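Local coordinates for protein DNA polymerase III beta subunit (Streptococcus pyogenes, PDB 2AVT) that probably encircles duplex DNA as a ring-shaped dimer and tethers the replicative polymerase to its template, as related bacterial sliding processivity factors do, at residues A[141-154]-A[177-190]. Numbering follows the deposited sequence.
Sequences LLKSIIAETAFAAS and AVATDSHRMSQRLI
Helix 141-149 packs on the beta hairpin of strands 177-180 and 184-190, its axis 8.8 Å from the first strand at 20° and 8.3 Å from the second, nearly antiparallel to it. This is helix-on-sheet packing within the central domain of the beta subunit. Near the N-terminal end of the helix, Leu141 CD1 meets Ile190 CD1 tip to tip at 3.5 Å, tight for two methyls, and Ile145 sets CG2 against Ala177 CB. In Arg188 a bend at chi2 turns the chain across Ile145, at about a right angle to it, and brings NH1 to Glu148 OE1. The two form a salt bridge at 2.9 Å; the hydrogen bond within it is weak, its N-H...O angle only 125°. Farther along, Ala179 CB fits against Thr149 O, and Ala152 CB lies 3.9 Å from Ser186 CB. Arg184 NH2 gives Phe151 O a weak bond and sits at the edge of the Phe151 ring, but its stronger partner is Glu336 of helix 331-339, while NH1 pairs with Asp181 OD2. The Ser186 hydroxyl donates to Glu148 O, with OG 2.6 Å from that oxygen and tilted 31° from the carbonyl plane.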
loop_
_atom_site.group_PDB
_atom_site.type_symbol
_atom_site.label_atom_id
_atom_site.label_comp_id
_atom_site.label_asym_id
_atom_site.label_seq_id
_atom_site.Cartn_x
_atom_site.Cartn_y
_atom_site.Cartn_z
ATOM N N LEU A 141 -14.322 24.852 -4.248
ATOM C CA LEU A 141 -15.662 24.775 -3.667
ATOM C C LEU A 141 -16.279 23.416 -3.992
ATOM O O LEU A 141 -16.865 22.763 -3.132
ATOM C CB LEU A 141 -16.565 25.877 -4.218
ATOM C CG LEU A 141 -18.052 25.708 -3.868
ATOM C CD1 LEU A 141 -18.237 25.683 -2.354
ATOM C CD2 LEU A 141 -18.853 26.846 -4.476
ATOM N N LEU A 142 -16.140 23.001 -5.245
ATOM C CA LEU A 142 -16.687 21.732 -5.691
ATOM C C LEU A 142 -16.040 20.588 -4.912
ATOM O O LEU A 142 -16.724 19.676 -4.450
ATOM C CB LEU A 142 -16.445 21.580 -7.194
ATOM C CG LEU A 142 -17.412 20.716 -8.000
ATOM C CD1 LEU A 142 -18.852 20.977 -7.574
ATOM C CD2 LEU A 142 -17.221 21.028 -9.475
ATOM N N LYS A 143 -14.726 20.655 -4.742
ATOM C CA LYS A 143 -14.008 19.615 -4.015
ATOM C C LYS A 143 -14.432 19.551 -2.557
ATOM O O LYS A 143 -14.413 18.481 -1.946
ATOM C CB LYS A 143 -12.496 19.851 -4.077
ATOM C CG LYS A 143 -11.854 19.544 -5.416
ATOM C CD LYS A 143 -10.337 19.440 -5.242
ATOM C CE LYS A 143 -9.635 19.168 -6.558
ATOM N NZ LYS A 143 -8.185 18.850 -6.352
ATOM N N SER A 144 -14.791 20.705 -1.998
ATOM C CA SER A 144 -15.222 20.781 -0.607
ATOM C C SER A 144 -16.563 20.089 -0.431
ATOM O O SER A 144 -16.773 19.374 0.547
ATOM C CB SER A 144 -15.348 22.237 -0.166
ATOM O OG SER A 144 -15.846 22.300 1.154
ATOM N N ILE A 145 -17.465 20.317 -1.379
ATOM C CA ILE A 145 -18.800 19.717 -1.372
ATOM C C ILE A 145 -18.688 18.191 -1.468
ATOM O O ILE A 145 -19.386 17.451 -0.769
ATOM C CB ILE A 145 -19.639 20.231 -2.573
ATOM C CG1 ILE A 145 -19.951 21.723 -2.393
ATOM C CG2 ILE A 145 -20.905 19.411 -2.715
ATOM C CD1 ILE A 145 -20.555 22.393 -3.631
ATOM N N ILE A 146 -17.795 17.731 -2.341
ATOM C CA ILE A 146 -17.570 16.307 -2.544
ATOM C C ILE A 146 -17.054 15.597 -1.296
ATOM O O ILE A 146 -17.616 14.583 -0.879
ATOM C CB ILE A 146 -16.574 16.077 -3.695
ATOM C CG1 ILE A 146 -17.193 16.580 -4.998
ATOM C CG2 ILE A 146 -16.192 14.590 -3.774
ATOM C CD1 ILE A 146 -16.271 16.581 -6.176
ATOM N N ALA A 147 -15.987 16.128 -0.702
ATOM C CA ALA A 147 -15.414 15.525 0.492
ATOM C C ALA A 147 -16.405 15.525 1.659
ATOM O O ALA A 147 -16.236 14.769 2.619
ATOM C CB ALA A 147 -14.147 16.262 0.892
ATOM N N GLU A 148 -17.432 16.370 1.576
ATOM C CA GLU A 148 -18.428 16.460 2.644
ATOM C C GLU A 148 -19.658 15.578 2.444
ATOM O O GLU A 148 -20.345 15.257 3.411
ATOM C CB GLU A 148 -18.899 17.918 2.829
ATOM C CG GLU A 148 -17.797 18.899 3.206
ATOM C CD GLU A 148 -18.299 20.323 3.442
ATOM O OE1 GLU A 148 -19.213 20.778 2.724
ATOM O OE2 GLU A 148 -17.756 20.993 4.343
ATOM N N THR A 149 -19.938 15.173 1.208
ATOM C CA THR A 149 -21.130 14.370 0.954
ATOM C C THR A 149 -20.937 12.985 0.324
ATOM O O THR A 149 -21.742 12.082 0.558
ATOM C CB THR A 149 -22.111 15.140 0.062
ATOM O OG1 THR A 149 -21.491 15.388 -1.202
ATOM C CG2 THR A 149 -22.485 16.480 0.697
ATOM N N ALA A 150 -19.885 12.813 -0.465
ATOM C CA ALA A 150 -19.632 11.538 -1.141
ATOM C C ALA A 150 -19.698 10.294 -0.254
ATOM O O ALA A 150 -20.395 9.335 -0.577
ATOM C CB ALA A 150 -18.288 11.591 -1.858
ATOM N N PHE A 151 -18.980 10.320 0.861
ATOM C CA PHE A 151 -18.929 9.191 1.792
ATOM C C PHE A 151 -20.270 8.730 2.369
ATOM O O PHE A 151 -20.407 7.574 2.775
ATOM C CB PHE A 151 -17.983 9.530 2.949
ATOM C CG PHE A 151 -18.527 10.569 3.892
ATOM C CD1 PHE A 151 -19.317 10.200 4.975
ATOM C CD2 PHE A 151 -18.273 11.918 3.681
ATOM C CE1 PHE A 151 -19.843 11.151 5.830
ATOM C CE2 PHE A 151 -18.798 12.879 4.536
ATOM C CZ PHE A 151 -19.584 12.494 5.610
ATOM N N ALA A 152 -21.257 9.622 2.416
ATOM C CA ALA A 152 -22.559 9.277 2.982
ATOM C C ALA A 152 -23.465 8.458 2.064
ATOM O O ALA A 152 -24.423 7.837 2.528
ATOM C CB ALA A 152 -23.279 10.546 3.429
ATOM N N ALA A 153 -23.173 8.456 0.768
ATOM C CA ALA A 153 -23.985 7.702 -0.178
ATOM C C ALA A 153 -23.916 6.206 0.108
ATOM O O ALA A 153 -22.990 5.726 0.766
ATOM C CB ALA A 153 -23.529 7.981 -1.605
ATOM N N SER A 154 -24.905 5.474 -0.391
ATOM C CA SER A 154 -24.967 4.030 -0.193
ATOM C C SER A 154 -24.137 3.269 -1.227
ATOM O O SER A 154 -24.019 3.685 -2.380
ATOM C CB SER A 154 -26.421 3.552 -0.260
ATOM O OG SER A 154 -26.510 2.159 -0.027
ATOM N N ALA A 177 -26.648 19.891 -2.158
ATOM C CA ALA A 177 -25.927 18.654 -2.424
ATOM C C ALA A 177 -26.198 17.775 -1.216
ATOM O O ALA A 177 -25.841 18.140 -0.095
ATOM C CB ALA A 177 -24.428 18.916 -2.558
ATOM N N VAL A 178 -26.845 16.632 -1.436
ATOM C CA VAL A 178 -27.146 15.716 -0.340
ATOM C C VAL A 178 -26.898 14.255 -0.708
ATOM O O VAL A 178 -27.071 13.849 -1.857
ATOM C CB VAL A 178 -28.618 15.846 0.122
ATOM C CG1 VAL A 178 -29.545 15.345 -0.963
ATOM C CG2 VAL A 178 -28.826 15.058 1.403
ATOM N N ALA A 179 -26.485 13.473 0.284
ATOM C CA ALA A 179 -26.224 12.047 0.097
ATOM C C ALA A 179 -26.592 11.342 1.394
ATOM O O ALA A 179 -26.400 11.887 2.477
ATOM C CB ALA A 179 -24.753 11.802 -0.233
ATOM N N THR A 180 -27.117 10.127 1.271
ATOM C CA THR A 180 -27.524 9.350 2.428
ATOM C C THR A 180 -27.537 7.851 2.144
ATOM O O THR A 180 -27.642 7.409 0.997
ATOM C CB THR A 180 -28.936 9.763 2.908
ATOM O OG1 THR A 180 -29.270 9.037 4.093
ATOM C CG2 THR A 180 -29.979 9.467 1.848
ATOM N N ASP A 181 -27.415 7.079 3.218
ATOM C CA ASP A 181 -27.422 5.623 3.161
ATOM C C ASP A 181 -28.594 5.147 4.026
ATOM O O ASP A 181 -28.580 4.030 4.528
ATOM C CB ASP A 181 -26.111 5.070 3.720
ATOM C CG ASP A 181 -25.952 5.344 5.198
ATOM O OD1 ASP A 181 -26.567 6.315 5.683
ATOM O OD2 ASP A 181 -25.213 4.593 5.880
ATOM N N SER A 182 -29.596 6.014 4.199
ATOM C CA SER A 182 -30.784 5.722 5.005
ATOM C C SER A 182 -30.380 5.188 6.370
ATOM O O SER A 182 -31.054 4.351 6.972
ATOM C CB SER A 182 -31.685 4.711 4.307
ATOM O OG SER A 182 -31.053 3.448 4.193
ATOM N N HIS A 183 -29.245 5.684 6.835
ATOM C CA HIS A 183 -28.693 5.345 8.137
ATOM C C HIS A 183 -28.117 6.661 8.656
ATOM O O HIS A 183 -28.272 7.015 9.826
ATOM C CB HIS A 183 -27.582 4.303 7.997
ATOM C CG HIS A 183 -28.077 2.925 7.673
ATOM N ND1 HIS A 183 -28.882 2.207 8.531
ATOM C CD2 HIS A 183 -27.889 2.140 6.587
ATOM C CE1 HIS A 183 -29.172 1.040 7.984
ATOM N NE2 HIS A 183 -28.585 0.972 6.805
ATOM N N ARG A 184 -27.466 7.373 7.740
ATOM C CA ARG A 184 -26.832 8.656 7.992
ATOM C C ARG A 184 -26.964 9.490 6.718
ATOM O O ARG A 184 -27.158 8.955 5.634
ATOM C CB ARG A 184 -25.365 8.447 8.390
ATOM C CG ARG A 184 -24.483 7.824 7.334
ATOM C CD ARG A 184 -23.363 7.124 8.085
ATOM N NE ARG A 184 -22.090 7.047 7.373
ATOM C CZ ARG A 184 -21.954 6.665 6.111
ATOM N NH1 ARG A 184 -23.018 6.330 5.398
ATOM N NH2 ARG A 184 -20.743 6.596 5.577
ATOM N N MET A 185 -26.835 10.801 6.866
ATOM C CA MET A 185 -27.012 11.726 5.759
ATOM C C MET A 185 -26.124 12.946 5.913
ATOM O O MET A 185 -25.797 13.332 7.029
ATOM C CB MET A 185 -28.483 12.147 5.726
ATOM C CG MET A 185 -28.811 13.268 4.770
ATOM S SD MET A 185 -30.553 13.738 4.950
ATOM C CE MET A 185 -30.439 14.785 6.345
ATOM N N SER A 186 -25.758 13.543 4.785
ATOM C CA SER A 186 -24.916 14.728 4.759
ATOM C C SER A 186 -25.477 15.696 3.724
ATOM O O SER A 186 -25.772 15.300 2.585
ATOM C CB SER A 186 -23.486 14.353 4.384
ATOM O OG SER A 186 -22.634 15.469 4.542
ATOM N N GLN A 187 -25.623 16.959 4.124
ATOM C CA GLN A 187 -26.173 17.997 3.247
ATOM C C GLN A 187 -25.408 19.326 3.247
ATOM O O GLN A 187 -25.003 19.837 4.293
ATOM C CB GLN A 187 -27.622 18.277 3.630
ATOM C CG GLN A 187 -28.268 19.406 2.843
ATOM C CD GLN A 187 -29.520 19.932 3.521
ATOM O OE1 GLN A 187 -29.450 20.628 4.543
ATOM N NE2 GLN A 187 -30.668 19.590 2.970
ATOM N N ARG A 188 -25.245 19.890 2.055
ATOM C CA ARG A 188 -24.554 21.160 1.890
ATOM C C ARG A 188 -25.446 22.103 1.085
ATOM O O ARG A 188 -25.866 21.777 -0.023
ATOM C CB ARG A 188 -23.221 20.954 1.157
ATOM C CG ARG A 188 -22.381 22.224 0.973
ATOM C CD ARG A 188 -21.858 22.771 2.309
ATOM N NE ARG A 188 -21.166 24.053 2.152
ATOM C CZ ARG A 188 -19.972 24.204 1.584
ATOM N NH1 ARG A 188 -19.314 23.152 1.115
ATOM N NH2 ARG A 188 -19.441 25.414 1.469
ATOM N N LEU A 189 -25.739 23.269 1.654
ATOM C CA LEU A 189 -26.567 24.260 0.975
ATOM C C LEU A 189 -25.712 25.470 0.650
ATOM O O LEU A 189 -24.903 25.908 1.461
ATOM C CB LEU A 189 -27.734 24.703 1.857
ATOM C CG LEU A 189 -28.692 23.645 2.394
ATOM C CD1 LEU A 189 -29.833 24.360 3.112
ATOM C CD2 LEU A 189 -29.234 22.785 1.263
ATOM N N ILE A 190 -25.895 26.003 -0.544
ATOM C CA ILE A 190 -25.145 27.167 -0.973
ATOM C C ILE A 190 -26.081 28.024 -1.801
ATOM O O ILE A 190 -26.973 27.502 -2.466
ATOM C CB ILE A 190 -23.930 26.749 -1.841
ATOM C CG1 ILE A 190 -22.886 26.052 -0.969
ATOM C CG2 ILE A 190 -23.329 27.956 -2.524
ATOM C CD1 ILE A 190 -21.660 25.589 -1.733
#